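Local coordinates for protein poly-beta-1,6-N-acetyl-D-glucosamine N-deacetylase (PDB 4U10) that probably removes N-acetyl groups from the exopolysaccharide poly-beta-1,6-N-acetyl-D-glucosamine, and binds zinc ions in its polysaccharide deacetylase domain, at residues Q23-T28 and D75-M80; W40-G45 and Y91-V96; I55-G60 and N238-R243; A166-Y169 and Y174-K177. All coordinates share one frame; numbering follows the deposited sequence. Where two conformers were deposited one is given.

Contact 1: residues Q23-T28 and D75-M80; sequences QYFPQT and DGYATM. With ZN (zinc ion), chain C.
The hydroxyl end of Tyr77 lies against Phe25, the pair that joins the loop 23-28 to the start of the helix-bearing segment 75-80. Tyr77 OH lies 3.2 Å from Phe25 CB, and Tyr77 CE1 sits above one face of the Phe25 ring, displaced toward its rim, with a 3.6 Å approach to Phe25 CD2. The two rings are inclined at 36°, which makes the encounter oblique. With the Phe25 ring anti to its carbonyl carbon (chi1 -70°), one face is turned to Tyr77.

A single water bridges the polar side. It lies in the plane of the Tyr77 ring at its edge, 2.6 Å from Tyr77 OH, and donates to Pro26 O at 3.0 Å. Phe25 to Thr28 form a type II turn with Pro26 at its second position, and Thr28 OG1 donates to Phe25 O at 2.8 Å from above the carbonyl plane. Outside the segments, Tyr114 meets Phe25 edge-to-face and Val123 touches both side chains.

Beyond Tyr77 lies the metal centre. Asp75 OD1 binds zinc at 1.9 Å, and a water, His144 and His149 complete the ligands, the Asp-His-His triad of NodB-type deacetylases. The apolar packing and the water bridge are consistent with keeping the Tyr77 hydroxyl near this aspartate, Tyr77 OH lying 3.1 Å from Asp75 OD2. Tyr77 thus occupies a water-bridged, second-shell position between the loop and the zinc ligand.

Contact 2: residues W40-G45 and Y91-V96; sequences WLKDNG and YNYPAV. With ZN (zinc ion), chain E.
Tyr93 pushes its hydroxyl against the last turn of helix 31-42, and this is the close-packed half of the contact. Tyr93 OH comes within 3.3 Å of Lys42 CB, while Leu41 CB stands further back, 4.3 Å from Tyr93 OH. The hydroxyl is also hydrogen-bonded to Phe38 O, one turn earlier in the helix, and that bond satisfies it. Tyr91 CB lies over one face of the Tyr93 ring, toward its rim, and Phe38 meets both tyrosines edge-to-face.

The arrangement belongs to the deformed beta/alpha barrel of polysaccharide deacetylases. Helix 79-91 ends in a Schellman motif with Asn92 at positive phi, and the chain then turns through Tyr93 and Pro94 into strand 95-99, which pairs with strand 68-75. Leu41 reaches Leu71 of that neighbouring strand.

Toward solvent the packing thins. Lys42 CD only brushes the edge of the Tyr91 ring, 4.3 Å from Tyr91 CE2, and Tyr91 OH turns to Asn39 for its hydrogen bond. Beyond CD the lysine chain bends at its last torsion (chi4 -58°), which carries the nitrogen back toward Asp43. At the exposed Lys42 and Asp43 a zinc ion is bound by Asp43 OD2 at 1.9 Å, with Asp43 OD1 further off at 2.7 Å. Its bond to Lys42 NZ is long, 2.5 Å, and Lys42 NZ lies 3.4 Å from Asp43 OD1.

Contact 3: residues I55-G60 and N238-R243; sequences IDAENG and NKIGDR
Glu58, in the last turn of helix 51-58, runs alongside the Ile240-Gly241 turn and meets it at both its root and its tip. Its CB rests 3.7 Å from Ile240 CG2, the methyl that also presses on the helix backbone, 3.4 Å from Glu58 N. From CB the chain sets out between the backbone N and the carbonyl carbon (chi1 71°) and then stays extended, so that the carboxylate is carried past the isoleucine to the glycine. Glu58 OE2 ends 3.6 Å from Gly241 CA. A water links the same carboxylate to the turn, donating to Glu58 OE2 at 2.7 Å and accepting from Gly241 N at 2.8 Å.

The partner is a type II turn, Lys239 to Asp242, which follows strand 238-239, paired antiparallel with strand 3-13 of the barrel sheet. The turn is closed by the backbone bond from Asp242 N to Lys239 O and reinforced by Lys239 N, which meets Asp242 OD2 almost straight at 2.8 Å, from well above the carboxylate plane. Asp242 OD2 also forms a salt bridge with Lys235. Ala57 CB touches Ile240 CG2 at 3.7 Å, and just after Glu58 the helix closes in a Schellman motif with Gly60 at positive phi.

Contact 4: residues A166-Y169 and Y174-K177; sequences APEY and YESK
Tyr169 and Tyr174 are brought onto each other by unlike first torsions: the Tyr169 ring extends away from its backbone N (chi1 -172°), whereas the Tyr174 ring lies beside its own (chi1 -63°). The result is an edge-to-face pair with planes at 70°. Tyr169 CD1 points over the centre of the Tyr174 face, 3.6 Å from Tyr174 CE2, so the edge of Tyr169 is set on the middle of that face, a T-shaped pair.

Behind the rings the two segments are joined by two hydrogen bonds. Glu175 N donates to Glu168 O at 2.8 Å, nearly along the C=O axis, and the CA of Tyr174 adds a CH...O contact to the same Glu168 O at 3.5 Å. In return the Glu175 side chain stretches back along the loop residues Pro167 and Glu168: its OE1 accepts from Glu168 N at 3.0 Å, approached from above the carboxylate plane. That oxygen also lies 3.2 Å from Pro167 CA. Glu168 OE1 comes within 4.5 Å of Glu175 OE2, a proximity of like charges probably eased by Arg183, which forms a salt bridge with Glu175 OE1 and a hydrogen bond with Ala166 O.

Tyr169 and Tyr174 form an antiparallel, non-hydrogen-bonded pair of the short hairpin of strands 169-170 and 173-174. Pro156 touches both side chains, and Tyr169 bonds through its backbone to Arg153 of strand 151-153. Ser176 is the N-cap of helix 177-199: its side chain caps a backbone N of the first turn and Glu179 accepts from its backbone N, as in a capping box, while Tyr180 touches Pro167 and Glu175.

How the contacts relate
From the N terminus, the segments 23-28, 40-45 and 55-60 come first, and each pairs with a segment later in the chain. Contact 1 closes at 75-80 and contact 2 at 91-96, while contact 3 remains open until 238-243, so these three cross one another along the chain. Contact 4 is nested inside the long loop of contact 3 and follows contacts 1 and 2 in series, closing only a small hairpin. Contact 1 joins a loop to the turn between strand 68-75 and helix 79-91, contact 2 ties helix 31-42 to the entry of strand 95-99, contact 3 sets helix 51-58 against the strand 238-239 turn, and contact 4 joins the approach to strand 169-170 with the start of helix 177-199.

Contact 1: residues Q23-T28 and D75-M80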
loop_
_atom_site.group_PDB
_atom_site.type_symbol
_atom_site.label_atom_id
_atom_site.label_comp_id
_atom_site.label_asym_id
_atom_site.label_seq_id
_atom_site.Cartn_x
_atom_site.Cartn_y
_atom_site.Cartn_z
ATOM N N GLN A 23 -15.615 -7.722 -12.534
ATOM C CA GLN A 23 -14.404 -7.131 -13.122
ATOM C C GLN A 23 -13.752 -6.023 -12.299
ATOM O O GLN A 23 -13.011 -5.229 -12.829
ATOM C CB GLN A 23 -14.617 -6.718 -14.596
ATOM C CG GLN A 23 -14.850 -7.933 -15.504
ATOM C CD GLN A 23 -15.171 -7.558 -16.960
ATOM O OE1 GLN A 23 -16.263 -7.082 -17.263
ATOM N NE2 GLN A 23 -14.223 -7.796 -17.863
ATOM N N TYR A 24 -13.994 -5.966 -11.001
ATOM C CA TYR A 24 -13.172 -5.049 -10.234
ATOM C C TYR A 24 -11.724 -5.618 -10.212
ATOM O O TYR A 24 -11.479 -6.761 -10.533
ATOM C CB TYR A 24 -13.688 -4.892 -8.793
ATOM C CG TYR A 24 -15.026 -4.222 -8.697
ATOM C CD1 TYR A 24 -15.147 -2.834 -8.943
ATOM C CD2 TYR A 24 -16.175 -4.945 -8.347
ATOM C CE1 TYR A 24 -16.368 -2.194 -8.849
ATOM C CE2 TYR A 24 -17.411 -4.300 -8.222
ATOM C CZ TYR A 24 -17.489 -2.919 -8.480
ATOM O OH TYR A 24 -18.673 -2.254 -8.361
ATOM N N PHE A 25 -10.811 -4.810 -9.732
ATOM C CA PHE A 25 -9.491 -5.252 -9.418
ATOM C C PHE A 25 -9.493 -6.190 -8.226
ATOM O O PHE A 25 -10.454 -6.228 -7.468
ATOM C CB PHE A 25 -8.626 -4.024 -9.164
ATOM C CG PHE A 25 -8.354 -3.217 -10.411
ATOM C CD1 PHE A 25 -7.271 -3.519 -11.228
ATOM C CD2 PHE A 25 -9.175 -2.128 -10.738
ATOM C CE1 PHE A 25 -7.028 -2.774 -12.381
ATOM C CE2 PHE A 25 -8.931 -1.354 -11.874
ATOM C CZ PHE A 25 -7.861 -1.696 -12.698
ATOM N N PRO A 26 -8.402 -6.954 -8.040
ATOM C CA PRO A 26 -8.372 -7.896 -6.960
ATOM C C PRO A 26 -8.595 -7.285 -5.544
ATOM O O PRO A 26 -8.221 -6.150 -5.291
ATOM C CB PRO A 26 -6.987 -8.550 -7.089
ATOM C CG PRO A 26 -6.610 -8.332 -8.539
ATOM C CD PRO A 26 -7.186 -7.006 -8.873
ATOM N N GLN A 27 -9.187 -8.086 -4.658
ATOM C CA GLN A 27 -9.451 -7.716 -3.252
ATOM C C GLN A 27 -10.364 -6.516 -3.058
ATOM O O GLN A 27 -10.330 -5.861 -1.994
ATOM C CB GLN A 27 -8.119 -7.518 -2.516
ATOM C CG GLN A 27 -7.524 -8.857 -2.081
ATOM C CD GLN A 27 -6.982 -9.693 -3.233
ATOM O OE1 GLN A 27 -6.036 -9.285 -3.902
ATOM N NE2 GLN A 27 -7.557 -10.902 -3.429
ATOM N N THR A 28 -11.160 -6.170 -4.074
ATOM C CA THR A 28 -12.124 -5.112 -3.891
ATOM C C THR A 28 -13.226 -5.595 -2.927
ATOM O O THR A 28 -13.746 -6.691 -3.077
ATOM C CB THR A 28 -12.743 -4.638 -5.217
ATOM O OG1 THR A 28 -11.720 -4.159 -6.104
ATOM C CG2 THR A 28 -13.793 -3.553 -5.019
ATOM N N ASP A 75 -2.765 1.345 -3.792
ATOM C CA ASP A 75 -2.725 1.434 -5.251
ATOM C C ASP A 75 -3.032 2.808 -5.821
ATOM O O ASP A 75 -2.534 3.124 -6.874
ATOM C CB ASP A 75 -3.620 0.420 -5.977
ATOM C CG ASP A 75 -3.095 -0.948 -5.915
ATOM O OD1 ASP A 75 -2.141 -1.237 -5.180
ATOM O OD2 ASP A 75 -3.642 -1.768 -6.666
ATOM N N GLY A 76 -3.778 3.630 -5.098
ATOM C CA GLY A 76 -4.186 4.942 -5.609
ATOM C C GLY A 76 -5.553 4.995 -6.199
ATOM O O GLY A 76 -5.857 5.968 -6.890
ATOM N N TYR A 77 -6.405 3.996 -5.941
ATOM C CA TYR A 77 -7.815 4.072 -6.507
ATOM C C TYR A 77 -8.575 5.278 -6.020
ATOM O O TYR A 77 -8.493 5.595 -4.841
ATOM C CB TYR A 77 -8.635 2.818 -6.222
ATOM C CG TYR A 77 -8.048 1.526 -6.737
ATOM C CD1 TYR A 77 -7.864 1.280 -8.106
ATOM C CD2 TYR A 77 -7.643 0.548 -5.846
ATOM C CE1 TYR A 77 -7.314 0.067 -8.535
ATOM C CE2 TYR A 77 -7.126 -0.607 -6.274
ATOM C CZ TYR A 77 -6.953 -0.856 -7.617
ATOM O OH TYR A 77 -6.416 -2.108 -7.954
ATOM N N ALA A 78 -9.338 5.928 -6.931
ATOM C CA ALA A 78 -10.187 7.047 -6.611
ATOM C C ALA A 78 -11.130 6.729 -5.413
ATOM O O ALA A 78 -11.506 7.608 -4.648
ATOM C CB ALA A 78 -10.975 7.519 -7.841
ATOM N N THR A 79 -11.416 5.477 -5.184
ATOM C CA THR A 79 -12.228 5.077 -4.030
ATOM C C THR A 79 -11.640 5.462 -2.694
ATOM O O THR A 79 -12.378 5.548 -1.738
ATOM C CB THR A 79 -12.524 3.564 -3.996
ATOM O OG1 THR A 79 -11.303 2.781 -4.008
ATOM C CG2 THR A 79 -13.469 3.236 -5.161
HETATM N N MSE A 80 -10.323 5.603 -2.623
HETATM C CA MSE A 80 -9.658 6.133 -1.424
HETATM C C MSE A 80 -10.260 7.442 -1.032
HETATM O O MSE A 80 -10.610 7.694 0.142
HETATM C CB MSE A 80 -8.139 6.186 -1.589
HETATM C CG MSE A 80 -7.471 6.734 -0.328
HETATM SE SE MSE A 80 -7.477 5.369 1.068
HETATM C CE MSE A 80 -7.287 6.597 2.585
HETATM ZN ZN ZN C . -0.808 -2.585 -5.289
HETATM O O HOH W 1 -6.164 -4.153 -6.300
HETATM O O HOH W 2 -0.670 -4.116 -4.210
#

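Contact 2: residues W40-G45 and Y91-V96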
loop_
_atom_site.group_PDB
_atom_site.type_symbol
_atom_site.label_atom_id
_atom_site.label_comp_id
_atom_site.label_asym_id
_atom_site.label_seq_id
_atom_site.Cartn_x
_atom_site.Cartn_y
_atom_site.Cartn_z
ATOM N N TRP A 40 -15.897 -3.724 14.360
ATOM C CA TRP A 40 -15.437 -4.871 15.078
ATOM C C TRP A 40 -14.141 -4.534 15.801
ATOM O O TRP A 40 -13.943 -4.988 16.949
ATOM C CB TRP A 40 -15.203 -6.039 14.141
ATOM C CG TRP A 40 -14.813 -7.223 14.891
ATOM C CD1 TRP A 40 -15.656 -8.162 15.411
ATOM C CD2 TRP A 40 -13.484 -7.608 15.292
ATOM N NE1 TRP A 40 -14.939 -9.115 16.078
ATOM C CE2 TRP A 40 -13.606 -8.799 16.034
ATOM C CE3 TRP A 40 -12.204 -7.063 15.092
ATOM C CZ2 TRP A 40 -12.496 -9.466 16.586
ATOM C CZ3 TRP A 40 -11.096 -7.732 15.632
ATOM C CH2 TRP A 40 -11.252 -8.919 16.373
ATOM N N LEU A 41 -13.267 -3.741 15.158
ATOM C CA LEU A 41 -12.019 -3.376 15.804
ATOM C C LEU A 41 -12.334 -2.588 17.082
ATOM O O LEU A 41 -11.806 -2.913 18.139
ATOM C CB LEU A 41 -11.093 -2.528 14.883
ATOM C CG LEU A 41 -10.561 -3.190 13.611
ATOM C CD1 LEU A 41 -9.951 -2.177 12.676
ATOM C CD2 LEU A 41 -9.541 -4.232 14.012
ATOM N N LYS A 42 -13.174 -1.560 16.978
ATOM C CA LYS A 42 -13.343 -0.627 18.127
ATOM C C LYS A 42 -14.135 -1.315 19.253
ATOM O O LYS A 42 -13.914 -1.001 20.434
ATOM C CB LYS A 42 -14.056 0.656 17.730
ATOM C CG LYS A 42 -15.578 0.532 17.572
ATOM C CD LYS A 42 -16.123 1.828 16.991
ATOM C CE LYS A 42 -17.626 2.015 17.139
ATOM N NZ LYS A 42 -18.370 0.906 16.496
ATOM N N ASP A 43 -15.042 -2.230 18.858
ATOM C CA ASP A 43 -15.912 -2.989 19.786
ATOM C C ASP A 43 -15.195 -4.238 20.313
ATOM O O ASP A 43 -15.838 -5.097 20.892
ATOM C CB ASP A 43 -17.242 -3.443 19.105
ATOM C CG ASP A 43 -18.154 -2.257 18.712
ATOM O OD1 ASP A 43 -17.847 -1.135 19.148
ATOM O OD2 ASP A 43 -19.140 -2.388 17.923
ATOM N N ASN A 44 -13.900 -4.374 20.053
ATOM C CA ASN A 44 -13.106 -5.470 20.616
ATOM C C ASN A 44 -11.778 -5.028 21.217
ATOM O O ASN A 44 -10.909 -5.856 21.546
ATOM C CB ASN A 44 -12.925 -6.536 19.581
ATOM C CG ASN A 44 -14.265 -7.123 19.164
ATOM O OD1 ASN A 44 -15.125 -6.436 18.578
ATOM N ND2 ASN A 44 -14.494 -8.346 19.556
ATOM N N GLY A 45 -11.623 -3.726 21.399
ATOM C CA GLY A 45 -10.469 -3.218 22.167
ATOM C C GLY A 45 -9.248 -2.917 21.339
ATOM O O GLY A 45 -8.163 -2.635 21.896
ATOM N N TYR A 91 -15.022 7.777 11.619
ATOM C CA TYR A 91 -14.483 6.990 12.713
ATOM C C TYR A 91 -13.299 7.616 13.441
ATOM O O TYR A 91 -12.820 7.063 14.426
ATOM C CB TYR A 91 -14.070 5.631 12.160
ATOM C CG TYR A 91 -15.264 4.727 12.000
ATOM C CD1 TYR A 91 -16.106 4.826 10.918
ATOM C CD2 TYR A 91 -15.518 3.741 12.962
ATOM C CE1 TYR A 91 -17.204 3.950 10.790
ATOM C CE2 TYR A 91 -16.609 2.891 12.869
ATOM C CZ TYR A 91 -17.477 3.012 11.804
ATOM O OH TYR A 91 -18.532 2.115 11.751
ATOM N N ASN A 92 -12.825 8.733 12.930
ATOM C CA ASN A 92 -11.520 9.272 13.277
ATOM C C ASN A 92 -10.372 8.204 13.320
ATOM O O ASN A 92 -9.566 8.101 14.257
ATOM C CB ASN A 92 -11.625 10.119 14.546
ATOM C CG ASN A 92 -10.444 11.040 14.704
ATOM O OD1 ASN A 92 -9.995 11.691 13.751
ATOM N ND2 ASN A 92 -9.911 11.073 15.900
ATOM N N TYR A 93 -10.332 7.427 12.241
ATOM C CA TYR A 93 -9.291 6.433 11.981
ATOM C C TYR A 93 -8.253 6.922 11.026
ATOM O O TYR A 93 -8.558 7.294 9.887
ATOM C CB TYR A 93 -9.910 5.165 11.392
ATOM C CG TYR A 93 -10.580 4.249 12.373
ATOM C CD1 TYR A 93 -10.584 4.489 13.762
ATOM C CD2 TYR A 93 -11.178 3.093 11.925
ATOM C CE1 TYR A 93 -11.208 3.592 14.637
ATOM C CE2 TYR A 93 -11.773 2.204 12.803
ATOM C CZ TYR A 93 -11.803 2.461 14.158
ATOM O OH TYR A 93 -12.394 1.521 14.990
ATOM N N PRO A 94 -7.000 6.977 11.481
ATOM C CA PRO A 94 -5.949 7.255 10.521
ATOM C C PRO A 94 -5.595 5.999 9.715
ATOM O O PRO A 94 -5.973 4.852 10.086
ATOM C CB PRO A 94 -4.768 7.640 11.388
ATOM C CG PRO A 94 -4.997 6.972 12.679
ATOM C CD PRO A 94 -6.481 6.848 12.846
ATOM N N ALA A 95 -4.816 6.215 8.678
ATOM C CA ALA A 95 -4.442 5.159 7.742
ATOM C C ALA A 95 -3.189 5.583 6.940
ATOM O O ALA A 95 -2.830 6.745 6.902
ATOM C CB ALA A 95 -5.597 4.923 6.808
ATOM N N VAL A 96 -2.561 4.585 6.332
ATOM C CA VAL A 96 -1.508 4.697 5.376
ATOM C C VAL A 96 -2.105 4.442 3.985
ATOM O O VAL A 96 -2.858 3.495 3.805
ATOM C CB VAL A 96 -0.409 3.667 5.669
ATOM C CG1 VAL A 96 0.621 3.690 4.557
ATOM C CG2 VAL A 96 0.247 3.964 6.998
HETATM ZN ZN ZN E . -19.941 -0.737 17.477
#

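Contact 3: residues I55-G60 and N238-R243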
loop_
_atom_site.group_PDB
_atom_site.type_symbol
_atom_site.label_atom_id
_atom_site.label_comp_id
_atom_site.label_asym_id
_atom_site.label_seq_id
_atom_site.Cartn_x
_atom_site.Cartn_y
_atom_site.Cartn_z
ATOM N N ILE A 55 6.015 5.720 14.798
ATOM C CA ILE A 55 7.336 6.327 14.743
ATOM C C ILE A 55 7.673 7.007 16.064
ATOM O O ILE A 55 8.788 6.892 16.592
ATOM C CB ILE A 55 7.434 7.331 13.560
ATOM C CG1 ILE A 55 7.332 6.627 12.215
ATOM C CG2 ILE A 55 8.762 8.038 13.634
ATOM C CD1 ILE A 55 8.462 5.611 11.952
ATOM N N ASP A 56 6.683 7.676 16.630
ATOM C CA ASP A 56 6.815 8.248 17.959
ATOM C C ASP A 56 7.150 7.225 19.013
ATOM O O ASP A 56 7.959 7.525 19.893
ATOM C CB ASP A 56 5.556 8.991 18.353
ATOM C CG ASP A 56 5.467 10.312 17.700
ATOM O OD1 ASP A 56 6.426 10.739 17.046
ATOM O OD2 ASP A 56 4.443 10.939 17.816
ATOM N N ALA A 57 6.570 6.041 18.928
ATOM C CA ALA A 57 6.939 4.978 19.824
ATOM C C ALA A 57 8.378 4.551 19.666
ATOM O O ALA A 57 9.063 4.373 20.686
ATOM C CB ALA A 57 6.048 3.758 19.638
ATOM N N GLU A 58 8.853 4.333 18.424
ATOM C CA GLU A 58 10.219 3.861 18.228
ATOM C C GLU A 58 11.214 4.922 18.630
ATOM O O GLU A 58 12.336 4.613 19.013
ATOM C CB GLU A 58 10.547 3.348 16.774
ATOM C CG GLU A 58 10.618 4.452 15.719
ATOM C CD GLU A 58 10.919 3.920 14.300
ATOM O OE1 GLU A 58 11.455 4.714 13.472
ATOM O OE2 GLU A 58 10.628 2.732 14.049
ATOM N N ASN A 59 10.830 6.168 18.517
ATOM C CA ASN A 59 11.703 7.260 18.932
ATOM C C ASN A 59 11.584 7.681 20.397
ATOM O O ASN A 59 12.151 8.713 20.778
ATOM C CB ASN A 59 11.480 8.461 18.014
ATOM C CG ASN A 59 12.004 8.174 16.626
ATOM O OD1 ASN A 59 12.938 7.406 16.501
ATOM N ND2 ASN A 59 11.414 8.742 15.607
ATOM N N GLY A 60 10.832 6.908 21.185
ATOM C CA GLY A 60 10.715 7.128 22.638
ATOM C C GLY A 60 10.014 8.415 23.013
ATOM O O GLY A 60 10.302 8.975 24.064
ATOM N N ASN A 238 4.345 -7.347 14.592
ATOM C CA ASN A 238 5.323 -6.350 14.319
ATOM C C ASN A 238 5.660 -5.742 15.664
ATOM O O ASN A 238 4.759 -5.557 16.462
ATOM C CB ASN A 238 4.709 -5.310 13.371
ATOM C CG ASN A 238 4.184 -5.928 12.072
ATOM O OD1 ASN A 238 4.934 -6.551 11.356
ATOM N ND2 ASN A 238 2.918 -5.733 11.770
ATOM N N LYS A 239 6.934 -5.482 15.949
ATOM C CA LYS A 239 7.321 -4.824 17.198
ATOM C C LYS A 239 7.707 -3.427 16.839
ATOM O O LYS A 239 8.151 -3.162 15.746
ATOM C CB LYS A 239 8.531 -5.507 17.843
ATOM C CG LYS A 239 8.247 -6.893 18.378
ATOM C CD LYS A 239 9.226 -7.329 19.478
ATOM C CE LYS A 239 8.508 -8.178 20.531
ATOM N NZ LYS A 239 7.694 -9.274 19.913
ATOM N N ILE A 240 7.553 -2.522 17.787
ATOM C CA ILE A 240 8.019 -1.177 17.641
ATOM C C ILE A 240 9.472 -1.237 17.236
ATOM O O ILE A 240 10.256 -1.927 17.886
ATOM C CB ILE A 240 7.901 -0.374 18.971
ATOM C CG1 ILE A 240 6.454 -0.329 19.479
ATOM C CG2 ILE A 240 8.385 1.030 18.771
ATOM C CD1 ILE A 240 5.393 -0.286 18.420
ATOM N N GLY A 241 9.813 -0.532 16.169
ATOM C CA GLY A 241 11.152 -0.498 15.632
ATOM C C GLY A 241 11.402 -1.393 14.433
ATOM O O GLY A 241 12.393 -1.175 13.742
ATOM N N ASP A 242 10.560 -2.408 14.203
ATOM C CA ASP A 242 10.731 -3.340 13.059
ATOM C C ASP A 242 10.742 -2.580 11.745
ATOM O O ASP A 242 9.966 -1.641 11.572
ATOM C CB ASP A 242 9.623 -4.387 13.020
ATOM C CG ASP A 242 9.799 -5.458 14.094
ATOM O OD1 ASP A 242 10.828 -5.422 14.808
ATOM O OD2 ASP A 242 8.916 -6.311 14.222
ATOM N N ARG A 243 11.660 -2.964 10.865
ATOM C CA ARG A 243 11.731 -2.490 9.495
ATOM C C ARG A 243 10.741 -3.244 8.600
ATOM O O ARG A 243 10.008 -2.641 7.807
ATOM C CB ARG A 243 13.147 -2.704 8.964
ATOM C CG ARG A 243 14.217 -1.893 9.694
ATOM C CD ARG A 243 15.610 -2.552 9.489
ATOM N NE ARG A 243 16.752 -1.628 9.604
ATOM C CZ ARG A 243 17.116 -0.961 10.706
ATOM N NH1 ARG A 243 16.445 -1.067 11.867
ATOM N NH2 ARG A 243 18.176 -0.161 10.636
HETATM O O HOH W 3 8.373 1.425 14.798
#

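Contact 4: residues A166-Y169 and Y174-K177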
loop_
_atom_site.group_PDB
_atom_site.type_symbol
_atom_site.label_atom_id
_atom_site.label_comp_id
_atom_site.label_asym_id
_atom_site.label_seq_id
_atom_site.Cartn_x
_atom_site.Cartn_y
_atom_site.Cartn_z
ATOM N N ALA A 166 12.256 -9.593 -9.987
ATOM C CA ALA A 166 12.808 -10.440 -11.061
ATOM C C ALA A 166 13.621 -9.612 -12.041
ATOM O O ALA A 166 13.081 -8.645 -12.550
ATOM C CB ALA A 166 11.646 -11.089 -11.816
ATOM N N PRO A 167 14.923 -9.963 -12.284
ATOM C CA PRO A 167 15.563 -9.398 -13.435
ATOM C C PRO A 167 14.740 -9.705 -14.694
ATOM O O PRO A 167 14.230 -10.802 -14.862
ATOM C CB PRO A 167 16.921 -10.101 -13.481
ATOM C CG PRO A 167 17.135 -10.686 -12.108
ATOM C CD PRO A 167 15.722 -11.093 -11.749
ATOM N N GLU A 168 14.603 -8.697 -15.531
ATOM C CA GLU A 168 13.954 -8.752 -16.778
ATOM C C GLU A 168 14.753 -9.460 -17.885
ATOM O O GLU A 168 15.947 -9.288 -18.014
ATOM C CB GLU A 168 13.681 -7.331 -17.209
ATOM C CG GLU A 168 12.656 -7.264 -18.305
ATOM C CD GLU A 168 12.277 -5.838 -18.696
ATOM O OE1 GLU A 168 12.923 -4.817 -18.297
ATOM O OE2 GLU A 168 11.264 -5.760 -19.355
ATOM N N TYR A 169 14.016 -10.219 -18.671
ATOM C CA TYR A 169 14.488 -10.850 -19.851
ATOM C C TYR A 169 13.887 -10.107 -21.034
ATOM O O TYR A 169 12.701 -10.153 -21.231
ATOM C CB TYR A 169 14.024 -12.302 -19.880
ATOM C CG TYR A 169 14.660 -13.045 -21.008
ATOM C CD1 TYR A 169 15.921 -13.654 -20.849
ATOM C CD2 TYR A 169 14.046 -13.118 -22.237
ATOM C CE1 TYR A 169 16.548 -14.318 -21.906
ATOM C CE2 TYR A 169 14.664 -13.760 -23.320
ATOM C CZ TYR A 169 15.910 -14.363 -23.136
ATOM O OH TYR A 169 16.490 -15.045 -24.179
ATOM N N TYR A 174 19.005 -11.747 -20.051
ATOM C CA TYR A 174 18.699 -11.308 -18.679
ATOM C C TYR A 174 19.464 -10.042 -18.314
ATOM O O TYR A 174 20.635 -9.838 -18.643
ATOM C CB TYR A 174 18.997 -12.416 -17.629
ATOM C CG TYR A 174 18.182 -13.655 -17.762
ATOM C CD1 TYR A 174 16.988 -13.781 -17.109
ATOM C CD2 TYR A 174 18.614 -14.740 -18.549
ATOM C CE1 TYR A 174 16.229 -14.920 -17.229
ATOM C CE2 TYR A 174 17.838 -15.872 -18.693
ATOM C CZ TYR A 174 16.659 -15.982 -18.015
ATOM O OH TYR A 174 15.850 -17.111 -18.078
ATOM N N GLU A 175 18.762 -9.143 -17.641
ATOM C CA GLU A 175 19.414 -8.034 -16.957
ATOM C C GLU A 175 20.589 -8.459 -16.144
ATOM O O GLU A 175 20.516 -9.421 -15.448
ATOM C CB GLU A 175 18.440 -7.417 -15.935
ATOM C CG GLU A 175 17.578 -6.333 -16.521
ATOM C CD GLU A 175 16.669 -5.714 -15.481
ATOM O OE1 GLU A 175 16.216 -6.429 -14.552
ATOM O OE2 GLU A 175 16.502 -4.495 -15.599
ATOM N N SER A 176 21.618 -7.656 -16.091
ATOM C CA SER A 176 22.673 -7.939 -15.147
ATOM C C SER A 176 22.194 -7.565 -13.746
ATOM O O SER A 176 21.171 -6.917 -13.595
ATOM C CB SER A 176 23.923 -7.189 -15.527
ATOM O OG SER A 176 23.729 -5.822 -15.439
ATOM N N LYS A 177 22.878 -8.080 -12.735
ATOM C CA LYS A 177 22.447 -7.795 -11.367
ATOM C C LYS A 177 22.553 -6.286 -11.161
ATOM O O LYS A 177 21.696 -5.708 -10.496
ATOM C CB LYS A 177 23.269 -8.582 -10.350
ATOM C CG LYS A 177 22.674 -8.641 -8.956
ATOM C CD LYS A 177 21.219 -9.129 -8.953
ATOM C CE LYS A 177 20.874 -9.616 -7.594
ATOM N NZ LYS A 177 22.132 -10.127 -6.964
#